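Side-chain contacts in endoglucanase (Fervidobacterium pennivorans DSM 9078, PDB 6KDD), which probably hydrolyses beta-glucosidic bonds in cellulose-like glucans as a member of glycosyl hydrolase family 5 (cellulase A): residues Y290-F295 and F299-R304; F47-K52 and Q307-P312; R83-V88 and K131-N136. One frame throughout, in Å; residues are numbered along the deposited sequence.

Overall arrangement
Read from the N terminus, contact 2 opens first, at 47-52 on helix 45-53, and closes last, at 307-312, enclosing 254 residues and so almost the whole (beta/alpha)8 barrel. Contact 3 nests inside it, with helix 78-93 meeting the loop between helix 112-129 and strand 137-140. Contact 1 nests there too, but in series with contact 3: it closes a short turn beyond barrel strand 289-292. Contacts 1 and 2 have centres about 9 Å apart and share the two-stranded antiparallel sheet of 302-303 and 308-309. Contact 3 lies about 22 Å from contact 1, centre to centre, and touches contact 2 where Phe47 packs on Val87.

Contact 1 (Y290-F295 and F299-R304); sequences YAYWEF and FGIYDR
The indole of Trp293 turns an edge to one face of Phe299, an edge-to-face pair with planes at 76° and the five-membered ring and phenyl centroids 4.7 Å apart. CD1 makes the touch, 3.5 Å from Phe299 CG and displaced toward the rim of the phenyl ring. One face of the indole carries Glu294 CG, 3.2 Å above its plane, while Glu294 OE2 lies at the edge of Phe299. A different geometry joins Phe295 and Tyr302: their planes are only 8° apart, but the rings are slid so far that they barely overlap, and the closest ring atoms are Phe295 CZ and Tyr302 CD2 at 3.6 Å. The Tyr292 ring meets Ile301 CG2 obliquely and directs its OH to Phe299 O at 2.7 Å, in the carbonyl plane.

Glu294 CG sits between the backbone N and the carbonyl carbon (chi1 34°), and the chain bends again at chi2. OE2 is thereby placed 2.8 Å from Phe299 N, which donates nearly straight but from above the carboxylate plane; OE1 takes the N-H of Ala297. Phe295 O accepts Tyr302 N at 2.9 Å and a weak bond from Ile301 N.

A cis peptide links Trp293 to Glu294 near the C-terminal end of the last barrel strand, as in many family 5 enzymes, where this tryptophan lines the sugar-binding cleft. Glycerol and Tris molecules, each about 4 Å from the Trp293 side chain, are consistent with such a pocket. Chemically, both oxygens of the buried carboxylate are paired with backbone N-H groups of the following turn, which would probably stabilise its negative charge and ties the turn to the end of the barrel strand.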
loop_
_atom_site.group_PDB
_atom_site.type_symbol
_atom_site.label_atom_id
_atom_site.label_comp_id
_atom_site.label_asym_id
_atom_site.label_seq_id
_atom_site.Cartn_x
_atom_site.Cartn_y
_atom_site.Cartn_z
ATOM N N TYR A 290 8.237 4.327 -2.394
ATOM C CA TYR A 290 7.673 3.048 -2.797
ATOM C C TYR A 290 7.553 2.084 -1.623
ATOM O O TYR A 290 8.283 2.204 -0.657
ATOM C CB TYR A 290 8.547 2.400 -3.873
ATOM C CG TYR A 290 9.984 2.070 -3.547
ATOM C CD1 TYR A 290 10.351 0.860 -2.955
ATOM C CD2 TYR A 290 11.002 2.957 -3.890
ATOM C CE1 TYR A 290 11.672 0.558 -2.675
ATOM C CE2 TYR A 290 12.343 2.649 -3.634
ATOM C CZ TYR A 290 12.684 1.441 -3.051
ATOM O OH TYR A 290 14.013 1.114 -2.797
ATOM N N ALA A 291 6.700 1.077 -1.803
ATOM C CA ALA A 291 6.598 -0.038 -0.869
ATOM C C ALA A 291 6.405 -1.321 -1.665
ATOM O O ALA A 291 5.417 -1.509 -2.393
ATOM C CB ALA A 291 5.501 0.165 0.145
ATOM N N TYR A 292 7.397 -2.195 -1.520
ATOM C CA TYR A 292 7.396 -3.457 -2.218
ATOM C C TYR A 292 6.261 -4.350 -1.701
ATOM O O TYR A 292 6.014 -4.386 -0.496
ATOM C CB TYR A 292 8.756 -4.125 -2.045
ATOM C CG TYR A 292 8.796 -5.490 -2.687
ATOM C CD1 TYR A 292 8.817 -5.609 -4.078
ATOM C CD2 TYR A 292 8.762 -6.651 -1.915
ATOM C CE1 TYR A 292 8.785 -6.863 -4.684
ATOM C CE2 TYR A 292 8.804 -7.910 -2.512
ATOM C CZ TYR A 292 8.780 -8.002 -3.896
ATOM O OH TYR A 292 8.768 -9.222 -4.499
ATOM N N TRP A 293 5.631 -5.112 -2.609
ATOM C CA TRP A 293 4.674 -6.158 -2.223
ATOM C C TRP A 293 5.307 -7.526 -2.454
ATOM O O TRP A 293 5.500 -7.893 -3.611
ATOM C CB TRP A 293 3.384 -6.087 -3.064
ATOM C CG TRP A 293 2.359 -7.079 -2.577
ATOM C CD1 TRP A 293 2.126 -8.352 -3.043
ATOM C CD2 TRP A 293 1.439 -6.870 -1.489
ATOM N NE1 TRP A 293 1.084 -8.924 -2.336
ATOM C CE2 TRP A 293 0.634 -8.036 -1.392
ATOM C CE3 TRP A 293 1.181 -5.791 -0.622
ATOM C CZ2 TRP A 293 -0.342 -8.182 -0.394
ATOM C CZ3 TRP A 293 0.176 -5.912 0.325
ATOM C CH2 TRP A 293 -0.548 -7.109 0.461
ATOM N N GLU A 294 5.627 -8.298 -1.399
ATOM C CA GLU A 294 5.506 -7.924 0.012
ATOM C C GLU A 294 6.638 -8.609 0.780
ATOM O O GLU A 294 7.526 -9.225 0.157
ATOM C CB GLU A 294 4.108 -8.200 0.582
ATOM C CG GLU A 294 3.427 -9.434 -0.009
ATOM C CD GLU A 294 4.063 -10.786 0.264
ATOM O OE1 GLU A 294 4.842 -10.926 1.252
ATOM O OE2 GLU A 294 3.767 -11.714 -0.512
ATOM N N PHE A 295 6.638 -8.473 2.119
ATOM C CA PHE A 295 7.789 -8.830 2.941
ATOM C C PHE A 295 8.096 -10.330 2.929
ATOM O O PHE A 295 9.222 -10.699 2.571
ATOM C CB PHE A 295 7.577 -8.341 4.374
ATOM C CG PHE A 295 8.588 -8.833 5.384
ATOM C CD1 PHE A 295 9.941 -8.503 5.245
ATOM C CD2 PHE A 295 8.175 -9.528 6.524
ATOM C CE1 PHE A 295 10.865 -8.919 6.201
ATOM C CE2 PHE A 295 9.099 -9.975 7.457
ATOM C CZ PHE A 295 10.447 -9.676 7.291
ATOM N N PHE A 299 4.930 -13.224 -2.524
ATOM C CA PHE A 299 5.773 -12.331 -3.310
ATOM C C PHE A 299 6.999 -11.945 -2.492
ATOM O O PHE A 299 7.653 -10.981 -2.837
ATOM C CB PHE A 299 5.022 -11.008 -3.527
ATOM C CG PHE A 299 3.852 -11.043 -4.481
ATOM C CD1 PHE A 299 2.653 -11.683 -4.153
ATOM C CD2 PHE A 299 3.919 -10.348 -5.669
ATOM C CE1 PHE A 299 1.592 -11.654 -5.040
ATOM C CE2 PHE A 299 2.849 -10.302 -6.539
ATOM C CZ PHE A 299 1.697 -10.990 -6.244
ATOM N N GLY A 300 7.282 -12.678 -1.400
ATOM C CA GLY A 300 8.175 -12.251 -0.331
ATOM C C GLY A 300 9.651 -12.067 -0.735
ATOM O O GLY A 300 10.189 -12.722 -1.652
ATOM N N ILE A 301 10.310 -11.112 -0.066
ATOM C CA ILE A 301 11.762 -10.964 -0.163
ATOM C C ILE A 301 12.482 -11.481 1.086
ATOM O O ILE A 301 13.726 -11.403 1.160
ATOM C CB ILE A 301 12.150 -9.505 -0.438
ATOM C CG1 ILE A 301 11.349 -8.525 0.441
ATOM C CG2 ILE A 301 11.988 -9.231 -1.933
ATOM C CD1 ILE A 301 11.858 -7.094 0.311
ATOM N N TYR A 302 11.708 -12.028 2.031
ATOM C CA TYR A 302 12.253 -12.603 3.243
ATOM C C TYR A 302 11.692 -14.010 3.450
ATOM O O TYR A 302 10.483 -14.233 3.339
ATOM C CB TYR A 302 11.987 -11.704 4.447
ATOM C CG TYR A 302 12.669 -12.162 5.702
ATOM C CD1 TYR A 302 14.004 -11.846 5.924
ATOM C CD2 TYR A 302 11.998 -12.898 6.665
ATOM C CE1 TYR A 302 14.651 -12.270 7.068
ATOM C CE2 TYR A 302 12.635 -13.332 7.821
ATOM C CZ TYR A 302 13.967 -13.004 8.015
ATOM O OH TYR A 302 14.632 -13.389 9.137
ATOM N N ASP A 303 12.599 -14.941 3.800
ATOM C CA ASP A 303 12.279 -16.347 4.010
ATOM C C ASP A 303 12.281 -16.660 5.508
ATOM O O ASP A 303 13.315 -16.725 6.167
ATOM C CB ASP A 303 13.238 -17.173 3.136
ATOM C CG ASP A 303 13.129 -18.677 3.264
ATOM O OD1 ASP A 303 12.443 -19.128 4.170
ATOM O OD2 ASP A 303 13.757 -19.374 2.436
ATOM N N ARG A 304 11.081 -16.845 6.074
ATOM C CA ARG A 304 10.936 -17.021 7.497
ATOM C C ARG A 304 11.563 -18.347 7.934
ATOM O O ARG A 304 12.074 -18.417 9.043
ATOM C CB ARG A 304 9.452 -16.984 7.858
ATOM C CG ARG A 304 8.901 -15.564 7.856
ATOM C CD ARG A 304 7.394 -15.721 7.989
ATOM N NE ARG A 304 6.770 -16.146 6.751
ATOM C CZ ARG A 304 5.493 -16.524 6.717
ATOM N NH1 ARG A 304 4.820 -16.525 7.855
ATOM N NH2 ARG A 304 4.929 -16.923 5.585
#

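Contact 2 (F47-K52 and Q307-P312); sequences FEIIKK and QNWIEP
Trp309 presents the edge of its indole to helix 45-53, crossing the Ile49 side chain at a slant. CZ2 leads: it lies 3.7 Å from Ile49 CG2 and 3.6 Å from Ile49 O, the oxygen being in the indole plane. Ile49 CG2 can meet it because this methyl is the branch anti to the backbone N. Further along the ring, CH2 approaches Ile50 CG1 more loosely, at 4.3 Å. The same edge carries NE1, which donates to water 1 at 2.8 Å; that water, also in the ring plane, donates in turn to Ile49 O at 2.7 Å.

Beyond the two segments, Arg53, later on the same helix, adds a cation-pi contact with the indole and a salt bridge to Glu311, and Tyr302 meets Trp309 edge-to-face. Gln307 and Asn308 both face Asp303 in a G1 beta bulge where strand 308-309 begins. A leucine in place of Trp309 would probably leave water 1 without its N-H donor and open a gap beside Ile49 CG2. Between 47-52 and 307-312 themselves there is no direct hydrogen bond: a thin apolar edge makes the packing, and the polar link is a single water serving both groups.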
loop_
_atom_site.group_PDB
_atom_site.type_symbol
_atom_site.label_atom_id
_atom_site.label_comp_id
_atom_site.label_asym_id
_atom_site.label_seq_id
_atom_site.Cartn_x
_atom_site.Cartn_y
_atom_site.Cartn_z
ATOM N N PHE A 47 10.299 -5.948 12.437
ATOM C CA PHE A 47 10.583 -4.534 12.239
ATOM C C PHE A 47 12.088 -4.288 12.390
ATOM O O PHE A 47 12.661 -3.489 11.654
ATOM C CB PHE A 47 9.683 -3.650 13.102
ATOM C CG PHE A 47 8.211 -3.840 12.786
ATOM C CD1 PHE A 47 7.728 -3.546 11.520
ATOM C CD2 PHE A 47 7.337 -4.354 13.730
ATOM C CE1 PHE A 47 6.399 -3.793 11.177
ATOM C CE2 PHE A 47 6.004 -4.612 13.390
ATOM C CZ PHE A 47 5.534 -4.316 12.122
ATOM N N GLU A 48 12.735 -4.989 13.319
ATOM C CA GLU A 48 14.187 -4.804 13.467
ATOM C C GLU A 48 14.909 -5.300 12.208
ATOM O O GLU A 48 15.850 -4.661 11.734
ATOM C CB GLU A 48 14.675 -5.653 14.644
ATOM C CG GLU A 48 15.960 -5.130 15.239
ATOM C CD GLU A 48 16.585 -6.064 16.271
ATOM O OE1 GLU A 48 15.919 -7.061 16.678
ATOM O OE2 GLU A 48 17.747 -5.797 16.665
ATOM N N ILE A 49 14.494 -6.488 11.742
ATOM C CA ILE A 49 15.014 -7.121 10.533
ATOM C C ILE A 49 14.920 -6.181 9.330
ATOM O O ILE A 49 15.882 -6.050 8.579
ATOM C CB ILE A 49 14.349 -8.498 10.325
ATOM C CG1 ILE A 49 14.851 -9.517 11.364
ATOM C CG2 ILE A 49 14.568 -8.999 8.912
ATOM C CD1 ILE A 49 14.008 -10.733 11.527
ATOM N N ILE A 50 13.748 -5.531 9.125
ATOM C CA ILE A 50 13.446 -4.679 7.985
ATOM C C ILE A 50 14.284 -3.402 8.092
ATOM O O ILE A 50 14.826 -2.900 7.105
ATOM C CB ILE A 50 11.905 -4.403 8.030
ATOM C CG1 ILE A 50 11.159 -5.659 7.552
ATOM C CG2 ILE A 50 11.478 -3.130 7.284
ATOM C CD1 ILE A 50 9.636 -5.665 7.817
ATOM N N LYS A 51 14.384 -2.845 9.312
ATOM C CA LYS A 51 15.129 -1.597 9.444
ATOM C C LYS A 51 16.608 -1.871 9.170
ATOM O O LYS A 51 17.253 -1.095 8.479
ATOM C CB LYS A 51 14.958 -1.014 10.855
ATOM C CG LYS A 51 15.736 0.283 11.135
ATOM C CD LYS A 51 15.256 1.489 10.332
ATOM C CE LYS A 51 16.151 2.682 10.621
ATOM N NZ LYS A 51 15.558 3.931 10.102
ATOM N N LYS A 52 17.136 -2.979 9.707
ATOM C CA LYS A 52 18.561 -3.268 9.573
ATOM C C LYS A 52 18.895 -3.524 8.104
ATOM O O LYS A 52 19.977 -3.180 7.658
ATOM C CB LYS A 52 18.935 -4.468 10.455
ATOM C CG LYS A 52 20.309 -5.070 10.161
ATOM C CD LYS A 52 20.955 -5.890 11.291
ATOM C CE LYS A 52 21.703 -5.024 12.294
ATOM N NZ LYS A 52 22.870 -4.296 11.718
ATOM N N GLN A 307 15.268 -17.824 7.660
ATOM C CA GLN A 307 15.539 -16.628 8.441
ATOM C C GLN A 307 16.541 -15.742 7.722
ATOM O O GLN A 307 17.463 -15.200 8.339
ATOM C CB GLN A 307 16.032 -16.873 9.865
ATOM C CG GLN A 307 15.140 -17.820 10.657
ATOM C CD GLN A 307 15.811 -18.227 11.944
ATOM O OE1 GLN A 307 15.954 -17.440 12.874
ATOM N NE2 GLN A 307 16.222 -19.475 12.000
ATOM N N ASN A 308 16.335 -15.572 6.425
ATOM C CA ASN A 308 17.177 -14.634 5.709
ATOM C C ASN A 308 16.434 -14.031 4.518
ATOM O O ASN A 308 15.447 -14.572 4.055
ATOM C CB ASN A 308 18.505 -15.274 5.287
ATOM C CG ASN A 308 19.677 -14.354 5.584
ATOM O OD1 ASN A 308 19.562 -13.112 5.543
ATOM N ND2 ASN A 308 20.806 -14.962 5.917
ATOM N N TRP A 309 16.946 -12.902 4.039
ATOM C CA TRP A 309 16.518 -12.263 2.806
ATOM C C TRP A 309 16.744 -13.175 1.594
ATOM O O TRP A 309 17.714 -13.958 1.547
ATOM C CB TRP A 309 17.300 -10.961 2.672
ATOM C CG TRP A 309 16.982 -10.023 3.800
ATOM C CD1 TRP A 309 17.671 -9.847 4.970
ATOM C CD2 TRP A 309 15.794 -9.210 3.890
ATOM N NE1 TRP A 309 17.011 -8.923 5.755
ATOM C CE2 TRP A 309 15.862 -8.520 5.122
ATOM C CE3 TRP A 309 14.713 -8.956 3.017
ATOM C CZ2 TRP A 309 14.885 -7.591 5.498
ATOM C CZ3 TRP A 309 13.729 -8.053 3.403
ATOM C CH2 TRP A 309 13.847 -7.348 4.608
ATOM N N ILE A 310 15.811 -13.078 0.638
ATOM C CA ILE A 310 15.878 -13.751 -0.649
ATOM C C ILE A 310 16.635 -12.840 -1.613
ATOM O O ILE A 310 16.181 -11.735 -1.904
ATOM C CB ILE A 310 14.447 -14.038 -1.126
ATOM C CG1 ILE A 310 13.716 -14.891 -0.082
ATOM C CG2 ILE A 310 14.430 -14.643 -2.530
ATOM C CD1 ILE A 310 12.215 -14.998 -0.318
ATOM N N GLU A 311 17.831 -13.291 -2.041
ATOM C CA GLU A 311 18.757 -12.460 -2.795
ATOM C C GLU A 311 18.929 -13.111 -4.166
ATOM O O GLU A 311 18.843 -14.324 -4.256
ATOM C CB GLU A 311 20.094 -12.353 -2.031
ATOM C CG GLU A 311 19.982 -11.546 -0.739
ATOM C CD GLU A 311 19.757 -10.046 -0.965
ATOM O OE1 GLU A 311 19.712 -9.614 -2.123
ATOM O OE2 GLU A 311 19.698 -9.272 0.027
ATOM N N PRO A 312 19.124 -12.354 -5.267
ATOM C CA PRO A 312 19.218 -10.903 -5.196
ATOM C C PRO A 312 17.894 -10.119 -5.247
ATOM O O PRO A 312 17.916 -8.910 -5.402
ATOM C CB PRO A 312 20.151 -10.594 -6.378
ATOM C CG PRO A 312 19.795 -11.650 -7.414
ATOM C CD PRO A 312 19.314 -12.869 -6.644
HETATM O O HOH W 1 17.889 -7.737 8.183
#

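Contact 3 (R83-V88 and K131-N136); sequences RVKHVV and KDYPEN. With NI (nickel (II) ion), chain C.
In this (beta/alpha)8 barrel, the loop that leads from helix 112-129 into strand 137-140 rests on the neighbouring helix 78-93 largely through Tyr133, which meets Lys85 and Val88. The evidence for a mixed contact is in how the ring divides its partners. Its phenol oxygen accepts from the lysine, Lys85 NZ to Tyr133 OH at 2.7 Å, with the ammonium at the ring edge and the two side chains crossing at about a right angle. On one side of the ring, Tyr133 CE2 packs obliquely on Val88 CG1 at 3.8 Å.

Lys85 runs extended from the helix with CG anti to the backbone N, then folds at its last torsion (chi4 12°, nearly eclipsed). That fold brings NZ up to the hydroxyl at the ring edge, and the hydroxyl also lies 3.4 Å from Lys85 CG. Asp89, one helical turn after Lys85, completes the polar cluster: one carboxylate oxygen forms a salt bridge with Lys85 NZ and the other a hydrogen bond with Tyr133 OH. Lysine, phenol and carboxylate are thus linked pairwise, which would probably fix the rotation of the phenol and offset the charges locally. On the loop side, Arg172 holds the carbonyls of Tyr133 and Pro134.

His86, whose CB points away from the loop, carries a nickel ion instead. Its NE2 is hydrogen-bonded to Asp44, which probably steadies the ring, while ND1 binds the nickel at 2.1 Å and water 2 stands 2.5 Å from the metal.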
loop_
_atom_site.group_PDB
_atom_site.type_symbol
_atom_site.label_atom_id
_atom_site.label_comp_id
_atom_site.label_asym_id
_atom_site.label_seq_id
_atom_site.Cartn_x
_atom_site.Cartn_y
_atom_site.Cartn_z
ATOM N N ARG A 83 -4.067 -4.743 19.339
ATOM C CA ARG A 83 -3.151 -5.445 18.446
ATOM C C ARG A 83 -2.544 -4.506 17.391
ATOM O O ARG A 83 -1.332 -4.572 17.158
ATOM C CB ARG A 83 -3.816 -6.660 17.779
ATOM C CG ARG A 83 -2.915 -7.315 16.744
ATOM C CD ARG A 83 -1.723 -7.953 17.415
ATOM N NE ARG A 83 -0.930 -8.646 16.414
ATOM C CZ ARG A 83 0.402 -8.825 16.456
ATOM N NH1 ARG A 83 1.121 -8.364 17.470
ATOM N NH2 ARG A 83 1.012 -9.395 15.430
ATOM N N VAL A 84 -3.349 -3.690 16.708
ATOM C CA VAL A 84 -2.781 -2.791 15.718
ATOM C C VAL A 84 -1.849 -1.805 16.450
ATOM O O VAL A 84 -0.776 -1.514 15.967
ATOM C CB VAL A 84 -3.866 -2.069 14.887
ATOM C CG1 VAL A 84 -3.312 -0.956 14.018
ATOM C CG2 VAL A 84 -4.751 -3.049 14.092
ATOM N N LYS A 85 -2.247 -1.313 17.635
ATOM C CA LYS A 85 -1.351 -0.404 18.374
ATOM C C LYS A 85 0.012 -1.040 18.635
ATOM O O LYS A 85 1.066 -0.379 18.492
ATOM C CB LYS A 85 -1.997 0.065 19.685
ATOM C CG LYS A 85 -1.140 1.030 20.516
ATOM C CD LYS A 85 -1.881 1.475 21.751
ATOM C CE LYS A 85 -1.090 2.176 22.844
ATOM N NZ LYS A 85 0.274 2.584 22.464
ATOM N N HIS A 86 0.021 -2.320 19.063
ATOM C CA HIS A 86 1.274 -3.033 19.307
ATOM C C HIS A 86 2.197 -3.049 18.086
ATOM O O HIS A 86 3.421 -2.828 18.186
ATOM C CB HIS A 86 1.022 -4.430 19.927
ATOM C CG HIS A 86 2.267 -5.190 20.197
ATOM N ND1 HIS A 86 2.889 -5.197 21.431
ATOM C CD2 HIS A 86 3.067 -5.896 19.371
ATOM C CE1 HIS A 86 3.960 -5.951 21.394
ATOM N NE2 HIS A 86 4.116 -6.368 20.135
ATOM N N VAL A 87 1.615 -3.414 16.929
ATOM C CA VAL A 87 2.357 -3.499 15.684
ATOM C C VAL A 87 2.917 -2.132 15.309
ATOM O O VAL A 87 4.105 -2.007 14.960
ATOM C CB VAL A 87 1.452 -4.065 14.559
ATOM C CG1 VAL A 87 2.122 -3.993 13.184
ATOM C CG2 VAL A 87 1.008 -5.499 14.910
ATOM N N VAL A 88 2.037 -1.126 15.275
ATOM C CA VAL A 88 2.466 0.232 14.958
ATOM C C VAL A 88 3.613 0.651 15.892
ATOM O O VAL A 88 4.620 1.202 15.438
ATOM C CB VAL A 88 1.269 1.197 15.058
ATOM C CG1 VAL A 88 1.742 2.633 15.151
ATOM C CG2 VAL A 88 0.324 1.019 13.884
ATOM N N LYS A 131 -4.352 9.946 17.497
ATOM C CA LYS A 131 -4.210 11.352 17.155
ATOM C C LYS A 131 -2.893 11.902 17.698
ATOM O O LYS A 131 -2.283 12.773 17.084
ATOM C CB LYS A 131 -5.432 12.147 17.630
ATOM C CG LYS A 131 -5.653 12.176 19.133
ATOM C CD LYS A 131 -6.826 13.082 19.556
ATOM C CE LYS A 131 -6.365 14.362 20.223
ATOM N NZ LYS A 131 -6.204 15.466 19.248
ATOM N N ASP A 132 -2.441 11.355 18.831
ATOM C CA ASP A 132 -1.306 11.921 19.555
ATOM C C ASP A 132 0.006 11.282 19.095
ATOM O O ASP A 132 1.074 11.637 19.590
ATOM C CB ASP A 132 -1.557 11.872 21.072
ATOM C CG ASP A 132 -2.628 12.886 21.463
ATOM O OD1 ASP A 132 -2.470 14.032 21.051
ATOM O OD2 ASP A 132 -3.666 12.492 22.058
ATOM N N TYR A 133 -0.063 10.399 18.082
ATOM C CA TYR A 133 1.107 9.697 17.580
ATOM C C TYR A 133 2.049 10.625 16.825
ATOM O O TYR A 133 1.610 11.600 16.228
ATOM C CB TYR A 133 0.675 8.498 16.719
ATOM C CG TYR A 133 0.617 7.250 17.560
ATOM C CD1 TYR A 133 -0.119 7.233 18.743
ATOM C CD2 TYR A 133 1.391 6.140 17.266
ATOM C CE1 TYR A 133 -0.124 6.141 19.600
ATOM C CE2 TYR A 133 1.388 5.033 18.111
ATOM C CZ TYR A 133 0.599 5.020 19.255
ATOM O OH TYR A 133 0.579 3.941 20.095
ATOM N N PRO A 134 3.351 10.291 16.749
ATOM C CA PRO A 134 4.338 11.086 16.003
ATOM C C PRO A 134 3.984 11.238 14.520
ATOM O O PRO A 134 3.155 10.495 13.998
ATOM C CB PRO A 134 5.688 10.371 16.186
ATOM C CG PRO A 134 5.435 9.217 17.127
ATOM C CD PRO A 134 3.938 9.101 17.360
ATOM N N GLU A 135 4.599 12.220 13.855
ATOM C CA GLU A 135 4.253 12.580 12.483
ATOM C C GLU A 135 4.634 11.483 11.468
ATOM O O GLU A 135 4.223 11.523 10.303
ATOM C CB GLU A 135 4.888 13.926 12.094
ATOM C CG GLU A 135 6.400 13.930 11.978
ATOM C CD GLU A 135 6.929 15.273 11.468
ATOM O OE1 GLU A 135 8.127 15.353 11.117
ATOM O OE2 GLU A 135 6.126 16.247 11.397
ATOM N N ASN A 136 5.465 10.529 11.868
ATOM C CA ASN A 136 5.896 9.501 10.925
ATOM C C ASN A 136 4.952 8.281 10.921
ATOM O O ASN A 136 5.346 7.220 10.416
ATOM C CB ASN A 136 7.375 9.138 11.136
ATOM C CG ASN A 136 7.672 8.649 12.540
ATOM O OD1 ASN A 136 6.976 8.995 13.478
ATOM N ND2 ASN A 136 8.675 7.806 12.673
HETATM NI NI NI C . 2.329 -4.100 23.187
HETATM O O HOH W 2 2.916 -5.885 24.914
#